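PDB 5UJU: NAD-dependent aldehyde dehydrogenase, which probably oxidises aldehydes to carboxylic acids with NAD+ as the electron acceptor, as a member of the aldehyde dehydrogenase family. Local coordinates for residues M9-L21 and S117-R129. Sequence-based numbering, arbitrary orientation.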
ATOM      1  N   MET A   9      11.153  24.807  -7.757  1.00 66.54           N
ATOM      2  CA  MET A   9      11.659  24.896  -9.127  1.00 68.08           C
ATOM      3  C   MET A   9      11.936  23.508  -9.733  1.00 61.02           C
ATOM      4  O   MET A   9      12.260  22.566  -9.007  1.00 63.47           O
ATOM      5  CB  MET A   9      12.938  25.729  -9.140  1.00 72.41           C
ATOM      6  CG  MET A   9      14.001  25.197  -8.180  1.00 75.21           C
ATOM      7  SD  MET A   9      15.524  26.169  -8.062  1.00 78.80           S
ATOM      8  CE  MET A   9      16.476  25.129  -6.940  1.00 68.73           C
ATOM      9  N   THR A  10      11.848  23.398 -11.062  1.00 52.44           N
ATOM     10  CA  THR A  10      12.040  22.121 -11.742  1.00 46.53           C
ATOM     11  C   THR A  10      13.525  21.806 -11.849  1.00 44.98           C
ATOM     12  O   THR A  10      14.311  22.639 -12.317  1.00 43.85           O
ATOM     13  CB  THR A  10      11.411  22.134 -13.138  1.00 52.45           C
ATOM     14  OG1 THR A  10      10.014  22.451 -13.044  1.00 54.59           O
ATOM     15  CG2 THR A  10      11.571  20.765 -13.806  1.00 44.55           C
ATOM     16  N   HIS A  11      13.917  20.617 -11.396  1.00 35.59           N
ATOM     17  CA  HIS A  11      15.321  20.243 -11.478  1.00 38.92           C
ATOM     18  C   HIS A  11      15.748  20.114 -12.934  1.00 39.08           C
ATOM     19  O   HIS A  11      14.970  19.677 -13.786  1.00 38.15           O
ATOM     20  CB  HIS A  11      15.584  18.938 -10.729  1.00 40.65           C
ATOM     21  CG  HIS A  11      17.031  18.717 -10.445  1.00 39.62           C
ATOM     22  ND1 HIS A  11      17.911  18.239 -11.393  1.00 38.55           N
ATOM     23  CD2 HIS A  11      17.771  18.979  -9.340  1.00 35.60           C
ATOM     24  CE1 HIS A  11      19.126  18.185 -10.871  1.00 40.42           C
ATOM     25  NE2 HIS A  11      19.068  18.629  -9.628  1.00 35.50           N
ATOM     26  N   ALA A  12      17.000  20.494 -13.220  1.00 38.69           N
ATOM     27  CA  ALA A  12      17.484  20.455 -14.601  1.00 39.78           C
ATOM     28  C   ALA A  12      17.430  19.037 -15.174  1.00 39.39           C
ATOM     29  O   ALA A  12      17.134  18.849 -16.359  1.00 34.61           O
ATOM     30  CB  ALA A  12      18.908  21.014 -14.680  1.00 38.98           C
ATOM     31  N   LEU A  13      17.700  18.025 -14.345  1.00 34.89           N
ATOM     32  CA  LEU A  13      17.660  16.651 -14.842  1.00 34.81           C
ATOM     33  C   LEU A  13      16.234  16.195 -15.134  1.00 36.06           C
ATOM     34  O   LEU A  13      16.033  15.302 -15.964  1.00 34.07           O
ATOM     35  CB  LEU A  13      18.331  15.698 -13.848  1.00 30.77           C
ATOM     36  CG  LEU A  13      19.841  15.902 -13.702  1.00 34.67           C
ATOM     37  CD1 LEU A  13      20.436  14.947 -12.689  1.00 30.28           C
ATOM     38  CD2 LEU A  13      20.509  15.742 -15.062  1.00 33.74           C
ATOM     39  N   PHE A  14      15.242  16.773 -14.455  1.00 39.78           N
ATOM     40  CA  PHE A  14      13.851  16.503 -14.806  1.00 38.69           C
ATOM     41  C   PHE A  14      13.539  17.024 -16.205  1.00 37.93           C
ATOM     42  O   PHE A  14      13.012  16.295 -17.055  1.00 41.30           O
ATOM     43  CB  PHE A  14      12.911  17.133 -13.770  1.00 41.75           C
ATOM     44  CG  PHE A  14      11.455  16.795 -13.982  1.00 36.28           C
ATOM     45  CD1 PHE A  14      10.875  15.729 -13.320  1.00 35.39           C
ATOM     46  CD2 PHE A  14      10.676  17.542 -14.855  1.00 39.34           C
ATOM     47  CE1 PHE A  14       9.542  15.412 -13.520  1.00 36.75           C
ATOM     48  CE2 PHE A  14       9.343  17.229 -15.064  1.00 38.91           C
ATOM     49  CZ  PHE A  14       8.774  16.164 -14.387  1.00 37.39           C
ATOM     50  N   THR A  15      13.854  18.293 -16.457  1.00 34.12           N
ATOM     51  CA  THR A  15      13.629  18.861 -17.782  1.00 38.72           C
ATOM     52  C   THR A  15      14.395  18.094 -18.849  1.00 37.97           C
ATOM     53  O   THR A  15      13.905  17.924 -19.969  1.00 36.54           O
ATOM     54  CB  THR A  15      14.037  20.338 -17.791  1.00 40.93           C
ATOM     55  OG1 THR A  15      13.226  21.060 -16.862  1.00 44.45           O
ATOM     56  CG2 THR A  15      13.889  20.954 -19.183  1.00 40.59           C
ATOM     57  N   LYS A  16      15.598  17.619 -18.518  1.00 38.67           N
ATOM     58  CA  LYS A  16      16.418  16.914 -19.500  1.00 40.43           C
ATOM     59  C   LYS A  16      15.744  15.622 -19.970  1.00 40.09           C
ATOM     60  O   LYS A  16      15.800  15.278 -21.160  1.00 40.47           O
ATOM     61  CB  LYS A  16      17.794  16.618 -18.902  1.00 42.16           C
ATOM     62  CG  LYS A  16      18.678  15.706 -19.741  1.00 43.54           C
ATOM     63  CD  LYS A  16      20.032  15.462 -19.078  1.00 42.39           C
ATOM     64  CE  LYS A  16      20.954  14.641 -19.972  1.00 43.98           C
ATOM     65  NZ  LYS A  16      22.265  14.325 -19.340  1.00 40.37           N
ATOM     66  N   HIS A  17      15.097  14.900 -19.060  1.00 35.09           N
ATOM     67  CA  HIS A  17      14.527  13.594 -19.381  1.00 38.05           C
ATOM     68  C   HIS A  17      13.003  13.617 -19.435  1.00 33.12           C
ATOM     69  O   HIS A  17      12.369  12.558 -19.395  1.00 35.80           O
ATOM     70  CB  HIS A  17      15.016  12.555 -18.377  1.00 30.16           C
ATOM     71  CG  HIS A  17      16.501  12.386 -18.370  1.00 38.63           C
ATOM     72  ND1 HIS A  17      17.197  11.876 -19.446  1.00 37.15           N
ATOM     73  CD2 HIS A  17      17.430  12.691 -17.432  1.00 36.47           C
ATOM     74  CE1 HIS A  17      18.488  11.860 -19.166  1.00 36.56           C
ATOM     75  NE2 HIS A  17      18.655  12.347 -17.949  1.00 35.50           N
ATOM     76  N   GLU A  18      12.408  14.804 -19.569  1.00 35.49           N
ATOM     77  CA  GLU A  18      10.960  14.938 -19.466  1.00 34.78           C
ATOM     78  C   GLU A  18      10.245  14.208 -20.599  1.00 34.43           C
ATOM     79  O   GLU A  18       9.180  13.619 -20.384  1.00 35.42           O
ATOM     80  CB  GLU A  18      10.572  16.414 -19.453  1.00 34.83           C
ATOM     81  CG  GLU A  18       9.115  16.620 -19.086  1.00 34.03           C
ATOM     82  CD  GLU A  18       8.772  18.078 -18.838  1.00 43.42           C
ATOM     83  OE1 GLU A  18       9.598  18.953 -19.172  1.00 42.53           O
ATOM     84  OE2 GLU A  18       7.680  18.343 -18.293  1.00 45.49           O
ATOM     85  N   ASP A  19      10.810  14.241 -21.810  1.00 35.80           N
ATOM     86  CA  ASP A  19      10.181  13.553 -22.936  1.00 38.38           C
ATOM     87  C   ASP A  19      10.114  12.049 -22.699  1.00 37.96           C
ATOM     88  O   ASP A  19       9.085  11.421 -22.966  1.00 38.23           O
ATOM     89  CB  ASP A  19      10.928  13.868 -24.230  1.00 38.00           C
ATOM     90  CG  ASP A  19      10.607  15.250 -24.765  1.00 50.08           C
ATOM     91  OD1 ASP A  19       9.687  15.900 -24.217  1.00 51.91           O
ATOM     92  OD2 ASP A  19      11.276  15.687 -25.727  1.00 53.47           O
ATOM     93  N   THR A  20      11.203  11.452 -22.199  1.00 37.11           N
ATOM     94  CA  THR A  20      11.169  10.030 -21.857  1.00 35.61           C
ATOM     95  C   THR A  20      10.132   9.752 -20.774  1.00 35.76           C
ATOM     96  O   THR A  20       9.386   8.766 -20.853  1.00 36.54           O
ATOM     97  CB  THR A  20      12.545   9.554 -21.397  1.00 35.91           C
ATOM     98  OG1 THR A  20      13.498   9.741 -22.447  1.00 41.21           O
ATOM     99  CG2 THR A  20      12.498   8.075 -21.033  1.00 35.20           C
ATOM    100  N   LEU A  21      10.049  10.637 -19.777  1.00 32.02           N
ATOM    101  CA  LEU A  21       9.106  10.475 -18.674  1.00 31.48           C
ATOM    102  C   LEU A  21       7.667  10.511 -19.169  1.00 30.48           C
ATOM    103  O   LEU A  21       6.846   9.659 -18.797  1.00 33.99           O
ATOM    104  CB  LEU A  21       9.335  11.580 -17.642  1.00 31.34           C
ATOM    105  CG  LEU A  21       8.419  11.560 -16.423  1.00 31.78           C
ATOM    106  CD1 LEU A  21       8.625  10.254 -15.658  1.00 27.92           C
ATOM    107  CD2 LEU A  21       8.746  12.749 -15.545  1.00 32.59           C
ATOM    108  N   SER A 117      10.877  16.761  -8.431  1.00 27.08           N
ATOM    109  CA  SER A 117      11.538  16.907  -9.727  1.00 26.77           C
ATOM    110  C   SER A 117      12.998  16.483  -9.644  1.00 29.03           C
ATOM    111  O   SER A 117      13.543  15.946 -10.613  1.00 31.99           O
ATOM    112  CB  SER A 117      11.413  18.336 -10.263  1.00 26.20           C
ATOM    113  OG  SER A 117      12.248  19.228  -9.536  1.00 34.22           O
ATOM    114  N   ALA A 118      13.632  16.672  -8.487  1.00 33.04           N
ATOM    115  CA  ALA A 118      14.987  16.163  -8.297  1.00 27.98           C
ATOM    116  C   ALA A 118      15.005  14.640  -8.179  1.00 30.07           C
ATOM    117  O   ALA A 118      15.887  13.977  -8.743  1.00 28.27           O
ATOM    118  CB  ALA A 118      15.592  16.773  -7.045  1.00 24.14           C
ATOM    119  N   TRP A 119      14.068  14.068  -7.423  1.00 27.32           N
ATOM    120  CA  TRP A 119      14.071  12.611  -7.259  1.00 25.53           C
ATOM    121  C   TRP A 119      13.897  11.922  -8.600  1.00 25.22           C
ATOM    122  O   TRP A 119      14.625  10.973  -8.923  1.00 25.48           O
ATOM    123  CB  TRP A 119      12.978  12.159  -6.292  1.00 21.49           C
ATOM    124  CG  TRP A 119      12.922  12.923  -5.025  1.00 24.14           C
ATOM    125  CD1 TRP A 119      13.951  13.588  -4.403  1.00 26.62           C
ATOM    126  CD2 TRP A 119      11.759  13.143  -4.229  1.00 29.72           C
ATOM    127  NE1 TRP A 119      13.493  14.194  -3.254  1.00 27.78           N
ATOM    128  CE2 TRP A 119      12.147  13.941  -3.129  1.00 28.56           C
ATOM    129  CE3 TRP A 119      10.422  12.729  -4.330  1.00 27.91           C
ATOM    130  CZ2 TRP A 119      11.243  14.344  -2.150  1.00 27.40           C
ATOM    131  CZ3 TRP A 119       9.524  13.129  -3.347  1.00 25.94           C
ATOM    132  CH2 TRP A 119       9.941  13.922  -2.273  1.00 27.35           C
ATOM    133  N   ILE A 120      12.949  12.409  -9.404  1.00 27.22           N
ATOM    134  CA  ILE A 120      12.686  11.811 -10.713  1.00 27.63           C
ATOM    135  C   ILE A 120      13.833  12.110 -11.672  1.00 30.36           C
ATOM    136  O   ILE A 120      14.328  11.223 -12.376  1.00 28.25           O
ATOM    137  CB  ILE A 120      11.337  12.317 -11.270  1.00 27.71           C
ATOM    138  CG1 ILE A 120      10.167  12.045 -10.294  1.00 23.89           C
ATOM    139  CG2 ILE A 120      11.057  11.732 -12.657  1.00 30.18           C
ATOM    140  CD1 ILE A 120       9.891  10.605 -10.017  1.00 33.79           C
ATOM    141  N   GLY A 121      14.279  13.370 -11.712  1.00 30.05           N
ATOM    142  CA  GLY A 121      15.339  13.722 -12.642  1.00 23.84           C
ATOM    143  C   GLY A 121      16.619  12.954 -12.377  1.00 27.77           C
ATOM    144  O   GLY A 121      17.231  12.397 -13.297  1.00 28.06           O
ATOM    145  N   VAL A 122      17.034  12.898 -11.108  1.00 25.33           N
ATOM    146  CA  VAL A 122      18.237  12.144 -10.767  1.00 28.01           C
ATOM    147  C   VAL A 122      18.053  10.667 -11.125  1.00 23.93           C
ATOM    148  O   VAL A 122      18.962  10.020 -11.664  1.00 23.94           O
ATOM    149  CB  VAL A 122      18.583  12.344  -9.278  1.00 25.09           C
ATOM    150  CG1 VAL A 122      19.537  11.260  -8.775  1.00 27.07           C
ATOM    151  CG2 VAL A 122      19.186  13.746  -9.043  1.00 22.96           C
ATOM    152  N   SER A 123      16.883  10.110 -10.827  1.00 22.92           N
ATOM    153  CA  SER A 123      16.631   8.709 -11.180  1.00 26.05           C
ATOM    154  C   SER A 123      16.759   8.481 -12.683  1.00 26.30           C
ATOM    155  O   SER A 123      17.381   7.506 -13.122  1.00 24.77           O
ATOM    156  CB  SER A 123      15.259   8.269 -10.675  1.00 22.50           C
ATOM    157  OG  SER A 123      15.268   8.180  -9.261  1.00 26.00           O
ATOM    158  N   LEU A 124      16.178   9.370 -13.490  1.00 22.11           N
ATOM    159  CA  LEU A 124      16.214   9.166 -14.935  1.00 31.46           C
ATOM    160  C   LEU A 124      17.622   9.319 -15.482  1.00 30.91           C
ATOM    161  O   LEU A 124      17.998   8.628 -16.437  1.00 29.21           O
ATOM    162  CB  LEU A 124      15.264  10.134 -15.637  1.00 28.64           C
ATOM    163  CG  LEU A 124      13.801   9.985 -15.211  1.00 26.95           C
ATOM    164  CD1 LEU A 124      12.911  11.115 -15.769  1.00 28.38           C
ATOM    165  CD2 LEU A 124      13.273   8.616 -15.596  1.00 28.75           C
ATOM    166  N   GLU A 125      18.409  10.217 -14.893  1.00 27.02           N
ATOM    167  CA  GLU A 125      19.794  10.374 -15.315  1.00 29.47           C
ATOM    168  C   GLU A 125      20.622   9.151 -14.950  1.00 27.46           C
ATOM    169  O   GLU A 125      21.460   8.706 -15.745  1.00 29.13           O
ATOM    170  CB  GLU A 125      20.385  11.645 -14.703  1.00 25.81           C
ATOM    171  CG  GLU A 125      21.876  11.837 -14.954  1.00 29.32           C
ATOM    172  CD  GLU A 125      22.241  12.078 -16.416  1.00 32.53           C
ATOM    173  OE1 GLU A 125      21.365  12.474 -17.219  1.00 33.62           O
ATOM    174  OE2 GLU A 125      23.428  11.873 -16.757  1.00 30.50           O
ATOM    175  N   ILE A 126      20.416   8.603 -13.749  1.00 23.07           N
ATOM    176  CA  ILE A 126      21.099   7.367 -13.382  1.00 23.10           C
ATOM    177  C   ILE A 126      20.791   6.275 -14.410  1.00 24.58           C
ATOM    178  O   ILE A 126      21.693   5.582 -14.891  1.00 27.48           O
ATOM    179  CB  ILE A 126      20.706   6.925 -11.961  1.00 27.00           C
ATOM    180  CG1 ILE A 126      21.192   7.941 -10.907  1.00 23.15           C
ATOM    181  CG2 ILE A 126      21.206   5.489 -11.692  1.00 20.60           C
ATOM    182  CD1 ILE A 126      20.618   7.709  -9.515  1.00 21.32           C
ATOM    183  N   LEU A 127      19.509   6.133 -14.783  1.00 28.04           N
ATOM    184  CA  LEU A 127      19.109   5.107 -15.757  1.00 27.18           C
ATOM    185  C   LEU A 127      19.789   5.311 -17.108  1.00 29.98           C
ATOM    186  O   LEU A 127      20.206   4.342 -17.754  1.00 27.63           O
ATOM    187  CB  LEU A 127      17.586   5.088 -15.913  1.00 25.57           C
ATOM    188  CG  LEU A 127      16.865   4.580 -14.655  1.00 28.86           C
ATOM    189  CD1 LEU A 127      15.357   4.534 -14.831  1.00 26.56           C
ATOM    190  CD2 LEU A 127      17.402   3.210 -14.330  1.00 36.17           C
ATOM    191  N   ALA A 128      19.915   6.567 -17.548  1.00 24.50           N
ATOM    192  CA  ALA A 128      20.611   6.839 -18.797  1.00 31.77           C
ATOM    193  C   ALA A 128      22.049   6.351 -18.727  1.00 32.43           C
ATOM    194  O   ALA A 128      22.550   5.734 -19.672  1.00 31.03           O
ATOM    195  CB  ALA A 128      20.567   8.342 -19.107  1.00 34.53           C
ATOM    196  N   ARG A 129      22.721   6.592 -17.598  1.00 32.22           N
ATOM    197  CA  ARG A 129      24.110   6.170 -17.463  1.00 31.62           C
ATOM    198  C   ARG A 129      24.216   4.659 -17.297  1.00 30.45           C
ATOM    199  O   ARG A 129      25.180   4.046 -17.766  1.00 31.20           O
ATOM    200  CB  ARG A 129      24.763   6.894 -16.290  1.00 28.78           C
ATOM    201  CG  ARG A 129      24.714   8.419 -16.424  1.00 37.68           C
ATOM    202  CD  ARG A 129      25.746   9.116 -15.553  1.00 38.14           C
ATOM    203  NE  ARG A 129      25.581  10.569 -15.591  1.00 39.63           N
ATOM    204  CZ  ARG A 129      26.323  11.426 -14.898  1.00 40.46           C
ATOM    205  NH1 ARG A 129      27.303  10.985 -14.111  1.00 35.44           N
ATOM    206  NH2 ARG A 129      26.087  12.724 -14.997  1.00 44.33           N
TER
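His17, at the N-cap of helix 18-30 just past the short helix 12-16, reaches to Glu125 on the long helix 97-132. Its CB rests 3.6 Å from Leu124 CD1, and CG and CD2 run on past Leu124 CB. With CG anti to the carbonyl carbon (chi1 -61°), the ring is carried along Leu124 CB and the two side chains run alongside each other, head to tail; Leu124 O lies over one face of the ring and Lys16 CG over the other. CE1 brushes Ala128 CB. At the tip, His17 NE2 donates a 2.8 Å hydrogen bond to Glu125 OE1, almost exactly in the imidazole plane and on the anti side of the carboxylate. Lys16 NZ, at the end of a fully extended chain, makes a 3.0 Å salt bridge to Glu125 OE1 from the syn side, tilted 30° out of the carboxylate plane, while Arg129 NE holds Glu125 OE2 in a 2.8 Å salt bridge. Glu125 is thus gripped at both oxygens, which would be expected to favour its charged form.

Farther back, Gly121 lets the backbones close to 3.8 Å between Gly121 CA and Phe14 CA, and Leu13 CB packs on Gly121 O. His11 N donates a hydrogen bond to Ser117 OG (2.9 Å), while His11 ND1 caps helix 12-16 by accepting from Leu13 N. Phe14 lies beside Ile120 and meets Trp172 edge-to-face. This is a glycine-mediated close helix crossing, at 59°, which seats the N-terminal segment on a helix of the aldehyde dehydrogenase fold.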